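Local coordinates for protein adenosine deaminase (Burkholderia ambifaria, PDB 4GXW) that probably deaminates a purine such as adenosine or adenine by hydrolysis, using a zinc ion held in the mouth of a TIM barrel, at residues 33-43 with 97-105; 237-245 with 260-271. All coordinates share one frame; numbering follows the deposited sequence. Where two conformers were deposited one is given.

From the N terminus, the chain leaves strand 31-33 through the zinc-binding loop and returns on helix 91-106; interaction 1 closes this mostly helical excursion of 53 residues. Interaction 2 comes later and closes a much shorter path, from strand 238-239 through helix 249-258 to strand 261-264. The two contacts are in series and neither nest nor cross, with centres about 19 Å apart. They nevertheless meet at the barrel mouth: His35 ND1 of interaction 1 lies 2.9 Å from Thr263 OG1 of interaction 2, a probable hydrogen bond, and His35 CE1 packs 3.4 Å from His241 NE2. Interaction 1 ties the end of the first strand and its following loop to helix 91-106, and interaction 2 joins neighbouring late strands.

Interaction 1: residues 33-43 with 97-105; sequences ELHCHLLGAVR and IAYEYLEDA. With ZN (zinc ion), chain C.
Segment 33-43, the end of strand 31-33 and the loop after it, runs along helix segment 97-105, with the closest CA pairs at Ala41 and Tyr101 (5.9 Å) and at Val42 and Ile97 (6.0 Å). Arg43, at the N-cap position of the next helix, reaches back over the helix with its chain extended from CG to NE. Its NE donates to Asp104 OD2 at 2.9 Å, on the syn side of that carboxylate, and its NH2 donates to Glu103 OE1 at 2.9 Å, meeting it from above the carboxylate plane. Both bonds are nearly straight (163° and 164°). Glu100 CB lies over one guanidinium face and the Glu100 carboxylate stacks almost parallel to it, 6° between planes, while its OE1 also bonds Thr46. This salt-bridge network ties the loop after the first strand of the TIM barrel to helix 91-106. The same loop carries His35 and His37, whose NE2 atoms bind zinc, with His216 and Asp301 completing the protein ligands. Between the two loop histidines in sequence, Cys36 sets SG obliquely against the Tyr101 ring, 4.0 Å from its centroid. Tyr101 OH donates to Glu33 OE1 at 2.7 Å on the anti side, and Glu33 OE2 is bonded by Thr300. Leu38 crosses Ile97 at about a right angle and lays CD1 against Ala98 CA, 3.6 Å away. A water donates to both Ala41 O and Ile97 O.

Interaction 2: residues 237-245 with 260-271; sequences DRVDHGYTI and IVFTVVPTNSYY
Tyr243 OH is gripped from two sides of the contact: Val265 N donates to it at 2.9 Å, and it shares a 2.7 Å hydrogen bond with His241 ND1, in the plane of the imidazole. The Tyr243 ring also receives the edge of Tyr271 on its face, offset, with planes at 75° and CD2 to Tyr271 CE2 at 3.6 Å. Upstream, strands 238-239 and 261-264 run parallel. Val239 N donates to Val261 O, Thr263 N to Val239 O, and His241 N to Thr263 O, the parallel bonding pattern of adjacent barrel strands, carried one residue past the corner at Asp240, with a beta-alpha-beta crossover through helix 249-258. On one face Val239 and Phe262 lie side by side, and Ile245 CD1 closes on Phe262 CZ at 3.8 Å. On the other, Thr263 OG1 donates to Asp240 OD1 at 2.6 Å through the anti lone pair; chi1 of 70° sets this hydroxyl between the backbone N and the carbonyl carbon. Asp240 OD2 is bonded by Thr214. Val265 N helps hold the Tyr243 hydroxyl, whose bond to His241 ND1 should limit rotation of that ring, its nearest atom about 4 Å from zinc; Thr263 probably positions the metal ligand His35 as a second-shell residue.

Interaction 1: residues 33-43 with 97-105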
loop_
_atom_site.group_PDB
_atom_site.type_symbol
_atom_site.label_atom_id
_atom_site.label_comp_id
_atom_site.label_asym_id
_atom_site.label_seq_id
_atom_site.Cartn_x
_atom_site.Cartn_y
_atom_site.Cartn_z
ATOM N N GLU A 33 -6.814 -0.641 -4.089
ATOM C CA GLU A 33 -5.480 -0.511 -3.497
ATOM C C GLU A 33 -5.660 -0.442 -1.982
ATOM O O GLU A 33 -6.435 0.383 -1.479
ATOM C CB GLU A 33 -4.716 0.715 -4.002
ATOM C CG GLU A 33 -3.320 0.828 -3.385
ATOM C CD GLU A 33 -2.327 1.551 -4.261
ATOM O OE1 GLU A 33 -2.574 2.733 -4.614
ATOM O OE2 GLU A 33 -1.288 0.936 -4.603
ATOM N N LEU A 34 -4.955 -1.326 -1.275
ATOM C CA LEU A 34 -5.088 -1.456 0.174
ATOM C C LEU A 34 -3.801 -1.141 0.922
ATOM O O LEU A 34 -3.782 -1.164 2.147
ATOM C CB LEU A 34 -5.534 -2.872 0.549
ATOM C CG LEU A 34 -6.860 -3.368 -0.014
ATOM C CD1 LEU A 34 -7.134 -4.788 0.456
ATOM C CD2 LEU A 34 -7.989 -2.432 0.402
ATOM N N HIS A 35 -2.721 -0.861 0.194
ATOM C CA HIS A 35 -1.416 -0.620 0.812
ATOM C C HIS A 35 -0.685 0.475 0.056
ATOM O O HIS A 35 0.005 0.218 -0.937
ATOM C CB HIS A 35 -0.583 -1.914 0.854
ATOM C CG HIS A 35 0.680 -1.814 1.665
ATOM N ND1 HIS A 35 1.245 -2.910 2.284
ATOM C CD2 HIS A 35 1.497 -0.767 1.941
ATOM C CE1 HIS A 35 2.343 -2.536 2.922
ATOM N NE2 HIS A 35 2.515 -1.234 2.739
ATOM N N CYS A 36 -0.858 1.703 0.527
ATOM C CA CYS A 36 -0.232 2.865 -0.087
ATOM C C CYS A 36 -0.070 3.952 0.952
ATOM O O CYS A 36 -1.033 4.328 1.620
ATOM C CB CYS A 36 -1.092 3.396 -1.234
ATOM S SG CYS A 36 -0.289 4.741 -2.116
ATOM N N HIS A 37 1.146 4.466 1.077
ATOM C CA HIS A 37 1.416 5.569 1.995
ATOM C C HIS A 37 1.257 6.884 1.251
ATOM O O HIS A 37 1.918 7.116 0.230
ATOM C CB HIS A 37 2.815 5.443 2.613
ATOM C CG HIS A 37 3.027 4.148 3.331
ATOM N ND1 HIS A 37 2.825 3.998 4.690
ATOM C CD2 HIS A 37 3.379 2.925 2.865
ATOM C CE1 HIS A 37 3.056 2.739 5.027
ATOM N NE2 HIS A 37 3.389 2.066 3.937
ATOM N N LEU A 38 0.374 7.733 1.772
ATOM C CA LEU A 38 0.140 9.068 1.232
ATOM C C LEU A 38 1.442 9.804 0.912
ATOM O O LEU A 38 1.610 10.348 -0.183
ATOM C CB LEU A 38 -0.675 9.889 2.233
ATOM C CG LEU A 38 -1.027 11.304 1.773
ATOM C CD1 LEU A 38 -1.850 11.272 0.486
ATOM C CD2 LEU A 38 -1.747 12.051 2.883
ATOM N N LEU A 39 2.368 9.808 1.864
ATOM C CA LEU A 39 3.602 10.565 1.720
ATOM C C LEU A 39 4.599 9.880 0.781
ATOM O O LEU A 39 5.614 10.471 0.413
ATOM C CB LEU A 39 4.223 10.861 3.096
ATOM C CG LEU A 39 3.759 12.165 3.775
ATOM C CD1 LEU A 39 2.242 12.194 3.988
ATOM C CD2 LEU A 39 4.496 12.372 5.096
ATOM N N GLY A 40 4.299 8.643 0.390
ATOM C CA GLY A 40 5.069 7.958 -0.641
ATOM C C GLY A 40 4.455 8.060 -2.033
ATOM O O GLY A 40 4.894 7.383 -2.976
ATOM N N ALA A 41 3.427 8.900 -2.154
ATOM C CA ALA A 41 2.698 9.094 -3.405
ATOM C C ALA A 41 2.714 10.553 -3.848
ATOM O O ALA A 41 1.902 10.957 -4.669
ATOM C CB ALA A 41 1.261 8.605 -3.271
ATOM N N VAL A 42 3.626 11.351 -3.299
ATOM C CA VAL A 42 3.734 12.742 -3.716
ATOM C C VAL A 42 4.429 12.838 -5.073
ATOM O O VAL A 42 5.516 12.284 -5.261
ATOM C CB VAL A 42 4.491 13.577 -2.655
ATOM C CG1 VAL A 42 4.620 15.018 -3.100
ATOM C CG2 VAL A 42 3.771 13.490 -1.307
ATOM N N ARG A 43 3.803 13.537 -6.017
ATOM C CA ARG A 43 4.400 13.711 -7.341
ATOM C C ARG A 43 5.675 14.540 -7.235
ATOM O O ARG A 43 5.735 15.490 -6.448
ATOM C CB ARG A 43 3.419 14.407 -8.283
ATOM C CG ARG A 43 2.128 13.645 -8.536
ATOM C CD ARG A 43 1.188 14.481 -9.386
ATOM N NE ARG A 43 -0.149 13.905 -9.461
ATOM C CZ ARG A 43 -1.226 14.575 -9.843
ATOM N NH1 ARG A 43 -1.133 15.851 -10.209
ATOM N NH2 ARG A 43 -2.402 13.973 -9.856
ATOM N N ILE A 97 -2.069 16.577 -1.634
ATOM C CA ILE A 97 -1.414 15.311 -1.937
ATOM C C ILE A 97 -2.390 14.132 -1.895
ATOM O O ILE A 97 -2.222 13.172 -2.652
ATOM C CB ILE A 97 -0.113 15.058 -1.125
ATOM C CG1 ILE A 97 -0.376 14.985 0.378
ATOM C CG2 ILE A 97 0.920 16.136 -1.454
ATOM C CD1 ILE A 97 0.843 14.536 1.152
ATOM N N ALA A 98 -3.426 14.216 -1.060
ATOM C CA ALA A 98 -4.465 13.183 -1.060
ATOM C C ALA A 98 -5.223 13.191 -2.390
ATOM O O ALA A 98 -5.443 12.143 -3.002
ATOM C CB ALA A 98 -5.418 13.364 0.120
ATOM N N TYR A 99 -5.600 14.382 -2.844
ATOM C CA TYR A 99 -6.351 14.533 -4.082
ATOM C C TYR A 99 -5.520 14.047 -5.266
ATOM O O TYR A 99 -6.032 13.332 -6.137
ATOM C CB TYR A 99 -6.749 15.998 -4.262
ATOM C CG TYR A 99 -7.511 16.316 -5.527
ATOM C CD1 TYR A 99 -8.874 16.077 -5.622
ATOM C CD2 TYR A 99 -6.864 16.884 -6.622
ATOM C CE1 TYR A 99 -9.572 16.394 -6.773
ATOM C CE2 TYR A 99 -7.561 17.202 -7.783
ATOM C CZ TYR A 99 -8.913 16.952 -7.850
ATOM O OH TYR A 99 -9.613 17.265 -9.002
ATOM N N GLU A 100 -4.238 14.414 -5.296
ATOM C CA GLU A 100 -3.379 14.028 -6.419
ATOM C C GLU A 100 -3.077 12.531 -6.444
ATOM O O GLU A 100 -3.013 11.931 -7.515
ATOM C CB GLU A 100 -2.091 14.864 -6.444
ATOM C CG GLU A 100 -2.372 16.329 -6.734
ATOM C CD GLU A 100 -1.139 17.198 -6.863
ATOM O OE1 GLU A 100 -0.008 16.701 -6.670
ATOM O OE2 GLU A 100 -1.308 18.406 -7.167
ATOM N N TYR A 101 -2.900 11.928 -5.274
ATOM C CA TYR A 101 -2.727 10.480 -5.196
ATOM C C TYR A 101 -3.965 9.780 -5.754
ATOM O O TYR A 101 -3.857 8.893 -6.609
ATOM C CB TYR A 101 -2.431 10.007 -3.761
ATOM C CG TYR A 101 -2.779 8.549 -3.567
ATOM C CD1 TYR A 101 -2.165 7.555 -4.328
ATOM C CD2 TYR A 101 -3.763 8.167 -2.667
ATOM C CE1 TYR A 101 -2.515 6.216 -4.178
ATOM C CE2 TYR A 101 -4.119 6.837 -2.507
ATOM C CZ TYR A 101 -3.495 5.868 -3.262
ATOM O OH TYR A 101 -3.857 4.546 -3.086
ATOM N N LEU A 102 -5.143 10.195 -5.301
ATOM C CA LEU A 102 -6.372 9.542 -5.721
ATOM C C LEU A 102 -6.633 9.743 -7.217
ATOM O O LEU A 102 -7.125 8.831 -7.889
ATOM C CB LEU A 102 -7.566 9.977 -4.858
ATOM C CG LEU A 102 -7.470 9.513 -3.401
ATOM C CD1 LEU A 102 -8.472 10.227 -2.512
ATOM C CD2 LEU A 102 -7.636 8.000 -3.291
ATOM N N GLU A 103 -6.281 10.915 -7.745
ATOM C CA GLU A 103 -6.347 11.139 -9.191
ATOM C C GLU A 103 -5.457 10.154 -9.951
ATOM O O GLU A 103 -5.871 9.554 -10.941
ATOM C CB GLU A 103 -5.931 12.569 -9.536
ATOM C CG GLU A 103 -5.962 12.838 -11.030
ATOM C CD GLU A 103 -5.620 14.269 -11.402
ATOM O OE1 GLU A 103 -5.026 14.993 -10.570
ATOM O OE2 GLU A 103 -5.946 14.666 -12.548
ATOM N N ASP A 104 -4.225 9.994 -9.481
ATOM C CA ASP A 104 -3.287 9.080 -10.127
ATOM C C ASP A 104 -3.733 7.620 -10.025
ATOM O O ASP A 104 -3.579 6.858 -10.987
ATOM C CB ASP A 104 -1.873 9.252 -9.566
ATOM C CG ASP A 104 -1.246 10.590 -9.947
ATOM O OD1 ASP A 104 -1.681 11.210 -10.947
ATOM O OD2 ASP A 104 -0.295 11.019 -9.253
ATOM N N ALA A 105 -4.283 7.229 -8.880
ATOM C CA ALA A 105 -4.803 5.870 -8.724
ATOM C C ALA A 105 -5.993 5.633 -9.660
ATOM O O ALA A 105 -6.070 4.600 -10.347
ATOM C CB ALA A 105 -5.198 5.620 -7.270
HETATM ZN ZN ZN C . 3.968 0.087 3.646
HETATM O O HOH W 1 0.158 12.986 -3.863
HETATM O O HOH W 2 0.285 9.988 -6.759
HETATM O O HOH W 3 1.511 14.989 -5.187
HETATM O O HOH W 4 -3.681 17.363 -10.930
HETATM O O HOH W 5 5.733 -0.783 3.562
#

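Interaction 2: residues 237-245 with 260-271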
loop_
_atom_site.group_PDB
_atom_site.type_symbol
_atom_site.label_atom_id
_atom_site.label_comp_id
_atom_site.label_asym_id
_atom_site.label_seq_id
_atom_site.Cartn_x
_atom_site.Cartn_y
_atom_site.Cartn_z
ATOM N N ASP A 237 -7.527 -7.174 11.165
ATOM C CA ASP A 237 -8.431 -7.633 10.124
ATOM C C ASP A 237 -7.714 -8.079 8.866
ATOM O O ASP A 237 -8.221 -8.917 8.127
ATOM C CB ASP A 237 -9.450 -6.542 9.808
ATOM C CG ASP A 237 -10.294 -6.204 10.997
ATOM O OD1 ASP A 237 -11.168 -7.035 11.347
ATOM O OD2 ASP A 237 -10.071 -5.151 11.637
ATOM N N ARG A 238 -6.552 -7.496 8.611
ATOM C CA ARG A 238 -5.693 -7.955 7.525
ATOM C C ARG A 238 -4.249 -7.653 7.893
ATOM O O ARG A 238 -3.993 -6.995 8.899
ATOM C CB ARG A 238 -6.091 -7.353 6.165
ATOM C CG ARG A 238 -6.028 -5.836 6.111
ATOM C CD ARG A 238 -6.436 -5.287 4.729
ATOM N NE ARG A 238 -6.180 -3.848 4.669
ATOM C CZ ARG A 238 -7.077 -2.902 4.387
ATOM N NH1 ARG A 238 -8.330 -3.199 4.075
ATOM N NH2 ARG A 238 -6.709 -1.632 4.403
ATOM N N VAL A 239 -3.318 -8.164 7.092
ATOM C CA VAL A 239 -1.895 -8.029 7.357
ATOM C C VAL A 239 -1.199 -7.324 6.205
ATOM O O VAL A 239 -1.478 -7.608 5.043
ATOM C CB VAL A 239 -1.246 -9.425 7.567
ATOM C CG1 VAL A 239 0.256 -9.314 7.722
ATOM C CG2 VAL A 239 -1.840 -10.114 8.772
ATOM N N ASP A 240 -0.291 -6.408 6.527
ATOM C CA ASP A 240 0.566 -5.769 5.532
ATOM C C ASP A 240 1.940 -6.430 5.470
ATOM O O ASP A 240 2.647 -6.536 6.477
ATOM C CB ASP A 240 0.656 -4.261 5.778
ATOM C CG ASP A 240 -0.707 -3.609 5.774
ATOM O OD1 ASP A 240 -1.431 -3.730 4.752
ATOM O OD2 ASP A 240 -1.076 -3.010 6.815
ATOM N N HIS A 241 2.274 -6.894 4.265
ATOM C CA HIS A 241 3.482 -7.660 3.938
ATOM C C HIS A 241 3.336 -9.116 4.391
ATOM O O HIS A 241 2.800 -9.953 3.659
ATOM C CB HIS A 241 4.772 -7.020 4.471
ATOM C CG HIS A 241 5.061 -5.653 3.918
ATOM N ND1 HIS A 241 5.181 -5.394 2.567
ATOM C CD2 HIS A 241 5.279 -4.474 4.550
ATOM C CE1 HIS A 241 5.465 -4.112 2.394
ATOM N NE2 HIS A 241 5.532 -3.533 3.582
ATOM N N GLY A 242 3.787 -9.421 5.598
ATOM C CA GLY A 242 3.658 -10.756 6.149
ATOM C C GLY A 242 4.613 -11.798 5.614
ATOM O O GLY A 242 4.437 -12.971 5.905
ATOM N N TYR A 243 5.655 -11.378 4.897
ATOM C CA TYR A 243 6.458 -12.291 4.068
ATOM C C TYR A 243 7.059 -13.471 4.813
ATOM O O TYR A 243 7.067 -14.598 4.304
ATOM C CB TYR A 243 7.572 -11.539 3.313
ATOM C CG TYR A 243 7.036 -10.370 2.540
ATOM C CD1 TYR A 243 6.032 -10.547 1.593
ATOM C CD2 TYR A 243 7.502 -9.084 2.766
ATOM C CE1 TYR A 243 5.503 -9.469 0.903
ATOM C CE2 TYR A 243 6.991 -8.000 2.070
ATOM C CZ TYR A 243 5.981 -8.201 1.148
ATOM O OH TYR A 243 5.424 -7.143 0.464
ATOM N N THR A 244 7.586 -13.221 6.005
ATOM C CA THR A 244 8.296 -14.279 6.715
ATOM C C THR A 244 7.385 -15.392 7.245
ATOM O O THR A 244 7.872 -16.401 7.750
ATOM C CB THR A 244 9.163 -13.707 7.840
ATOM O OG1 THR A 244 8.343 -12.918 8.704
ATOM C CG2 THR A 244 10.278 -12.822 7.263
ATOM N N ILE A 245 6.073 -15.218 7.117
ATOM C CA ILE A 245 5.142 -16.279 7.499
ATOM C C ILE A 245 5.413 -17.569 6.720
ATOM O O ILE A 245 5.099 -18.655 7.203
ATOM C CB ILE A 245 3.660 -15.839 7.356
ATOM C CG1 ILE A 245 2.745 -16.752 8.176
ATOM C CG2 ILE A 245 3.239 -15.789 5.899
ATOM C CD1 ILE A 245 1.273 -16.494 7.954
ATOM N N ILE A 260 -7.367 -14.794 5.971
ATOM C CA ILE A 260 -6.702 -13.518 6.233
ATOM C C ILE A 260 -6.048 -12.993 4.955
ATOM O O ILE A 260 -5.282 -13.709 4.315
ATOM C CB ILE A 260 -5.595 -13.675 7.312
ATOM C CG1 ILE A 260 -6.158 -14.276 8.604
ATOM C CG2 ILE A 260 -4.883 -12.342 7.567
ATOM C CD1 ILE A 260 -7.352 -13.547 9.146
ATOM N N VAL A 261 -6.342 -11.747 4.587
ATOM C CA VAL A 261 -5.731 -11.149 3.401
ATOM C C VAL A 261 -4.398 -10.467 3.738
ATOM O O VAL A 261 -4.290 -9.742 4.734
ATOM C CB VAL A 261 -6.682 -10.145 2.689
ATOM C CG1 VAL A 261 -5.981 -9.473 1.520
ATOM C CG2 VAL A 261 -7.957 -10.851 2.212
ATOM N N PHE A 262 -3.388 -10.720 2.908
ATOM C CA PHE A 262 -2.056 -10.138 3.053
ATOM C C PHE A 262 -1.829 -9.156 1.907
ATOM O O PHE A 262 -1.900 -9.538 0.736
ATOM C CB PHE A 262 -0.984 -11.238 2.972
ATOM C CG PHE A 262 -1.004 -12.184 4.135
ATOM C CD1 PHE A 262 -1.974 -13.177 4.226
ATOM C CD2 PHE A 262 -0.059 -12.085 5.137
ATOM C CE1 PHE A 262 -1.997 -14.053 5.306
ATOM C CE2 PHE A 262 -0.079 -12.961 6.227
ATOM C CZ PHE A 262 -1.046 -13.941 6.306
ATOM N N THR A 263 -1.555 -7.895 2.228
ATOM C CA THR A 263 -1.215 -6.943 1.187
ATOM C C THR A 263 0.264 -7.134 0.888
ATOM O O THR A 263 1.078 -7.242 1.801
ATOM C CB THR A 263 -1.559 -5.486 1.576
ATOM O OG1 THR A 263 -0.674 -5.033 2.607
ATOM C CG2 THR A 263 -3.005 -5.368 2.048
ATOM N N VAL A 264 0.611 -7.217 -0.388
ATOM C CA VAL A 264 2.001 -7.472 -0.774
ATOM C C VAL A 264 2.480 -6.419 -1.759
ATOM O O VAL A 264 1.675 -5.782 -2.455
ATOM C CB VAL A 264 2.199 -8.907 -1.340
ATOM C CG1 VAL A 264 1.797 -9.969 -0.295
ATOM C CG2 VAL A 264 1.423 -9.084 -2.649
ATOM N N VAL A 265 3.793 -6.233 -1.803
ATOM C CA VAL A 265 4.394 -5.145 -2.555
ATOM C C VAL A 265 5.562 -5.716 -3.355
ATOM O O VAL A 265 6.632 -5.981 -2.802
ATOM C CB VAL A 265 4.888 -4.032 -1.593
ATOM C CG1 VAL A 265 5.539 -2.896 -2.366
ATOM C CG2 VAL A 265 3.733 -3.525 -0.718
ATOM N N PRO A 266 5.358 -5.941 -4.663
ATOM C CA PRO A 266 6.452 -6.512 -5.459
ATOM C C PRO A 266 7.723 -5.669 -5.416
ATOM O O PRO A 266 8.825 -6.223 -5.424
ATOM C CB PRO A 266 5.858 -6.618 -6.876
ATOM C CG PRO A 266 4.523 -5.926 -6.835
ATOM C CD PRO A 266 4.090 -5.879 -5.404
ATOM N N THR A 267 7.586 -4.352 -5.323
ATOM C CA THR A 267 8.748 -3.472 -5.251
ATOM C C THR A 267 9.310 -3.272 -3.837
ATOM O O THR A 267 10.050 -2.313 -3.617
ATOM C CB THR A 267 8.425 -2.094 -5.854
ATOM O OG1 THR A 267 7.277 -1.540 -5.197
ATOM C CG2 THR A 267 8.132 -2.234 -7.342
ATOM N N ASN A 268 8.978 -4.156 -2.893
ATOM C CA ASN A 268 9.497 -4.040 -1.530
ATOM C C ASN A 268 11.005 -3.786 -1.521
ATOM O O ASN A 268 11.771 -4.559 -2.095
ATOM C CB ASN A 268 9.174 -5.304 -0.743
ATOM C CG ASN A 268 9.713 -5.264 0.677
ATOM O OD1 ASN A 268 10.696 -5.935 0.997
ATOM N ND2 ASN A 268 9.066 -4.478 1.539
ATOM N N SER A 269 11.429 -2.690 -0.893
ATOM C CA SER A 269 12.826 -2.278 -0.975
ATOM C C SER A 269 13.770 -3.267 -0.308
ATOM O O SER A 269 14.877 -3.502 -0.806
ATOM C CB SER A 269 13.030 -0.894 -0.359
ATOM O OG SER A 269 12.251 0.088 -1.014
ATOM N N TYR A 270 13.353 -3.809 0.835
ATOM C CA TYR A 270 14.207 -4.727 1.577
ATOM C C TYR A 270 14.650 -5.902 0.710
ATOM O O TYR A 270 15.842 -6.220 0.657
ATOM C CB TYR A 270 13.519 -5.211 2.865
ATOM C CG TYR A 270 14.317 -6.266 3.614
ATOM C CD1 TYR A 270 15.376 -5.920 4.452
ATOM C CD2 TYR A 270 14.012 -7.615 3.473
ATOM C CE1 TYR A 270 16.102 -6.903 5.124
ATOM C CE2 TYR A 270 14.728 -8.591 4.132
ATOM C CZ TYR A 270 15.767 -8.231 4.955
ATOM O OH TYR A 270 16.460 -9.208 5.619
ATOM N N TYR A 271 13.708 -6.558 0.038
ATOM C CA TYR A 271 14.091 -7.711 -0.775
ATOM C C TYR A 271 14.889 -7.330 -2.018
ATOM O O TYR A 271 15.781 -8.073 -2.412
ATOM C CB TYR A 271 12.899 -8.638 -1.091
ATOM C CG TYR A 271 12.486 -9.453 0.120
ATOM C CD1 TYR A 271 13.370 -10.358 0.700
ATOM C CD2 TYR A 271 11.229 -9.306 0.695
ATOM C CE1 TYR A 271 13.022 -11.092 1.827
ATOM C CE2 TYR A 271 10.865 -10.039 1.822
ATOM C CZ TYR A 271 11.766 -10.930 2.384
ATOM O OH TYR A 271 11.409 -11.651 3.498
HETATM O O HOH W 6 -8.510 -9.992 5.634
#